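PDB 3QGM: p-nitrophenyl phosphatase (Pho2) from Archaeoglobus fulgidus, which probably acts as a phosphatase of the haloacid dehalogenase type and binds a divalent metal ion, here calcium. Local coordinates for residues 193-196 against 197-201; 170-173 against 174-178. All blocks are in the same frame, centred on the assembly; numbering follows the deposited sequence.

Interaction 1: 193-196 against 197-201; sequences MREA and LDILG
Glu195 and Ile199 sit one turn apart near the C-terminal end of helix 190-200, and their side chains make the main contact beyond the backbone. Ile199 is the one to follow. Its CB lies 3.6 Å from Glu195 O, the same carbonyl oxygen that takes the Ile199 N-H in a helical bond. CG1 points opposite the Ile199 carbonyl carbon (chi1 -72°), which turns it back to the preceding turn. There CG1 comes to 3.3 Å from Glu195 O. CD1, at the tip, reaches the carboxylate, 3.8 Å from Glu195 OE2, and also touches Glu195 CG. Glu195 bends at chi2 (69°), and its OE2 forms a salt bridge with Arg86. With an alanine here, CG1 and CD1 are gone, and Glu195 would probably lose its hydrocarbon flank while a gap is likely to open against Ile44. Further on, Leu200 N binds Ala196 O at 2.8 Å, and Gly201, with positive phi, is the C' residue of a Schellman motif that closes the helix. Ala196, Ile199 and Leu200 rest on Ile44 of strand 42-47, while Met193 packs on Ile12 of strand 10-14, Val209 of strand 207-211 and helix 214-224.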
# COMPACT_ATOMS: atom_id res chain seq x y z
N MSE A 193 24.36 -3.31 6.73
CA MSE A 193 25.72 -2.97 6.33
C MSE A 193 26.74 -2.92 7.51
O MSE A 193 27.86 -3.44 7.40
CB MSE A 193 25.70 -1.66 5.52
CG MSE A 193 24.88 -1.82 4.21
SE MSE A 193 25.39 -3.32 3.02
CE MSE A 193 27.06 -2.65 2.25
N ARG A 194 26.33 -2.33 8.63
CA ARG A 194 27.17 -2.28 9.81
C ARG A 194 27.29 -3.68 10.40
O ARG A 194 28.34 -4.04 10.95
CB ARG A 194 26.68 -1.23 10.82
CG ARG A 194 26.77 0.18 10.19
CD ARG A 194 26.67 1.39 11.15
NE ARG A 194 26.64 2.65 10.38
CZ ARG A 194 27.69 3.18 9.74
NH1 ARG A 194 27.52 4.31 9.04
NH2 ARG A 194 28.91 2.61 9.78
N GLU A 195 26.25 -4.51 10.25
CA GLU A 195 26.38 -5.89 10.72
C GLU A 195 27.45 -6.61 9.89
O GLU A 195 28.22 -7.40 10.44
CB GLU A 195 25.07 -6.66 10.71
CG GLU A 195 25.19 -8.14 11.13
CD GLU A 195 25.54 -8.34 12.61
OE1 GLU A 195 25.62 -7.35 13.36
OE2 GLU A 195 25.72 -9.50 13.03
N ALA A 196 27.47 -6.35 8.59
CA ALA A 196 28.39 -7.04 7.69
C ALA A 196 29.86 -6.64 7.98
O ALA A 196 30.75 -7.50 7.98
CB ALA A 196 28.06 -6.78 6.22
N LEU A 197 30.08 -5.35 8.21
CA LEU A 197 31.38 -4.83 8.68
C LEU A 197 31.89 -5.49 9.99
O LEU A 197 33.03 -5.97 10.05
CB LEU A 197 31.27 -3.33 8.88
CG LEU A 197 31.17 -2.49 7.62
CD1 LEU A 197 31.23 -1.00 7.96
CD2 LEU A 197 32.32 -2.81 6.68
N ASP A 198 31.01 -5.53 10.99
CA ASP A 198 31.26 -6.19 12.26
C ASP A 198 31.64 -7.66 12.04
O ASP A 198 32.62 -8.16 12.61
CB ASP A 198 29.99 -6.10 13.13
CG ASP A 198 30.28 -6.32 14.63
OD1 ASP A 198 30.63 -7.45 15.00
OD2 ASP A 198 30.14 -5.36 15.43
N ILE A 199 30.88 -8.36 11.21
CA ILE A 199 31.19 -9.75 10.88
C ILE A 199 32.57 -9.80 10.21
O ILE A 199 33.40 -10.60 10.61
CB ILE A 199 30.09 -10.40 9.98
CG1 ILE A 199 28.82 -10.65 10.83
CG2 ILE A 199 30.59 -11.72 9.33
CD1 ILE A 199 27.58 -11.01 10.03
N LEU A 200 32.82 -8.94 9.24
CA LEU A 200 34.10 -8.94 8.54
C LEU A 200 35.25 -8.60 9.50
O LEU A 200 36.37 -9.03 9.31
CB LEU A 200 34.10 -7.94 7.38
CG LEU A 200 33.37 -8.33 6.07
CD1 LEU A 200 33.22 -7.13 5.17
CD2 LEU A 200 34.06 -9.49 5.35
N GLY A 201 34.94 -7.82 10.54
CA GLY A 201 35.95 -7.24 11.42
C GLY A 201 36.77 -6.23 10.64
O GLY A 201 38.00 -6.19 10.78

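Interaction 2: 170-173 against 174-178; sequences IGAL and YWMTG
The last two turns of helix 167-177, which lies against helix 131-143 and strand 146-149, end here with a threonine hydroxyl folded back onto the backbone. Leu173 O accepts twice from Thr177: from its backbone N at 2.9 Å, with the N-H markedly bent, and from OG1 at 2.6 Å. The hydroxyl comes from above the Leu173 carbonyl plane, 45° out of it. Thr177 chi1 (66°) sets OG1 between its own N and carbonyl carbon, the crowded position, and from there it swings back over the preceding turn. OG1 also accepts from Arg179 N just beyond the helix, while Gly178, at positive phi, turns the chain away and gives its N to Tyr174 O at 2.8 Å.

Met176, a selenomethionine, curls back along the helix. Its chain is extended at chi2 and bent at its last torsion, bringing CE to 3.6 Å from Ala172 O and 4.0 Å from Leu173 CD2, so that the methyl spans two residues of the preceding turn. Both rings of this stretch serve the dimer: Tyr174 meets Trp175 of the second subunit with the planes at about 45°, Trp175 meets that subunit's Tyr174 likewise, and Arg154 of the second subunit makes a cation-pi contact with Trp175 and bonds to its carbonyl oxygen.

Chemically, then, the end of the helix is tied down by polar atoms: Thr177 OG1 donates a hydrogen bond to Leu173 O and accepts from Arg179 N, two residues further on, which probably holds the hydroxyl in one rotation and links the helix to the chain that follows.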
# COMPACT_ATOMS: atom_id res chain seq x y z
N ILE A 170 4.88 -1.95 3.36
CA ILE A 170 5.28 -0.67 3.94
C ILE A 170 4.45 0.50 3.46
O ILE A 170 4.08 1.36 4.24
CB ILE A 170 6.78 -0.38 3.72
CG1 ILE A 170 7.62 -1.44 4.43
CG2 ILE A 170 7.13 1.03 4.25
CD1 ILE A 170 9.05 -1.64 3.86
N GLY A 171 4.23 0.55 2.16
CA GLY A 171 3.46 1.60 1.56
C GLY A 171 2.01 1.58 1.99
O GLY A 171 1.42 2.64 2.29
N ALA A 172 1.43 0.39 2.05
CA ALA A 172 0.05 0.25 2.54
C ALA A 172 -0.09 0.80 3.97
O ALA A 172 -0.95 1.59 4.23
CB ALA A 172 -0.42 -1.18 2.45
N LEU A 173 0.79 0.38 4.87
CA LEU A 173 0.74 0.78 6.26
C LEU A 173 0.99 2.27 6.43
O LEU A 173 0.27 2.93 7.18
CB LEU A 173 1.74 -0.04 7.07
CG LEU A 173 1.43 -1.52 7.19
CD1 LEU A 173 2.57 -2.20 7.93
CD2 LEU A 173 0.03 -1.71 7.88
N TYR A 174 1.94 2.80 5.68
CA TYR A 174 2.23 4.23 5.66
C TYR A 174 1.00 5.03 5.21
O TYR A 174 0.63 6.06 5.84
CB TYR A 174 3.43 4.58 4.74
CG TYR A 174 3.54 6.08 4.55
CD1 TYR A 174 4.00 6.90 5.56
CD2 TYR A 174 3.05 6.68 3.40
CE1 TYR A 174 4.06 8.31 5.38
CE2 TYR A 174 3.08 8.05 3.23
CZ TYR A 174 3.58 8.86 4.22
OH TYR A 174 3.61 10.20 3.99
N TRP A 175 0.38 4.61 4.13
CA TRP A 175 -0.75 5.37 3.65
C TRP A 175 -1.91 5.40 4.62
O TRP A 175 -2.56 6.45 4.80
CB TRP A 175 -1.19 4.87 2.30
CG TRP A 175 -2.10 5.74 1.59
CD1 TRP A 175 -3.46 5.68 1.59
CD2 TRP A 175 -1.74 6.74 0.66
NE1 TRP A 175 -3.96 6.62 0.72
CE2 TRP A 175 -2.92 7.27 0.12
CE3 TRP A 175 -0.50 7.22 0.19
CZ2 TRP A 175 -2.93 8.32 -0.80
CZ3 TRP A 175 -0.50 8.21 -0.73
CH2 TRP A 175 -1.72 8.77 -1.22
N MSE A 176 -2.15 4.27 5.29
CA MSE A 176 -3.29 4.14 6.16
C MSE A 176 -3.05 4.77 7.53
O MSE A 176 -3.98 5.24 8.15
CB MSE A 176 -3.65 2.65 6.33
CG MSE A 176 -4.22 2.02 5.02
SE MSE A 176 -4.92 0.28 5.45
CE MSE A 176 -3.27 -0.65 5.84
N THR A 177 -1.82 4.74 8.03
CA THR A 177 -1.54 5.07 9.45
C THR A 177 -0.59 6.24 9.63
O THR A 177 -0.50 6.76 10.73
CB THR A 177 -0.85 3.94 10.20
OG1 THR A 177 0.46 3.75 9.65
CG2 THR A 177 -1.64 2.62 10.19
N GLY A 178 0.15 6.61 8.58
CA GLY A 178 1.21 7.61 8.70
C GLY A 178 2.52 7.07 9.23
O GLY A 178 3.50 7.77 9.21

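How the interactions relate
Interactions 1 and 2 are both C-terminal helix ends finished by a glycine of positive phi, but they hold different elements. Their centres lie 31 Å apart and their nearest atoms about 16 Å, so the two do not meet. The helix carrying 193-201 covers the six-stranded parallel sheet that bears the calcium site, and the helix carrying 170-178 belongs beside the other, five-stranded sheet. The inner faces are buried, Met193, Ala196 and Leu200 in one and Ile170 and Leu173 in the other, whereas Arg194 and Asp198 are exposed. Interaction 1 is mostly apolar packing within its own chain; interaction 2 adds side-chain-to-backbone bonding and forms part of the dimer interface.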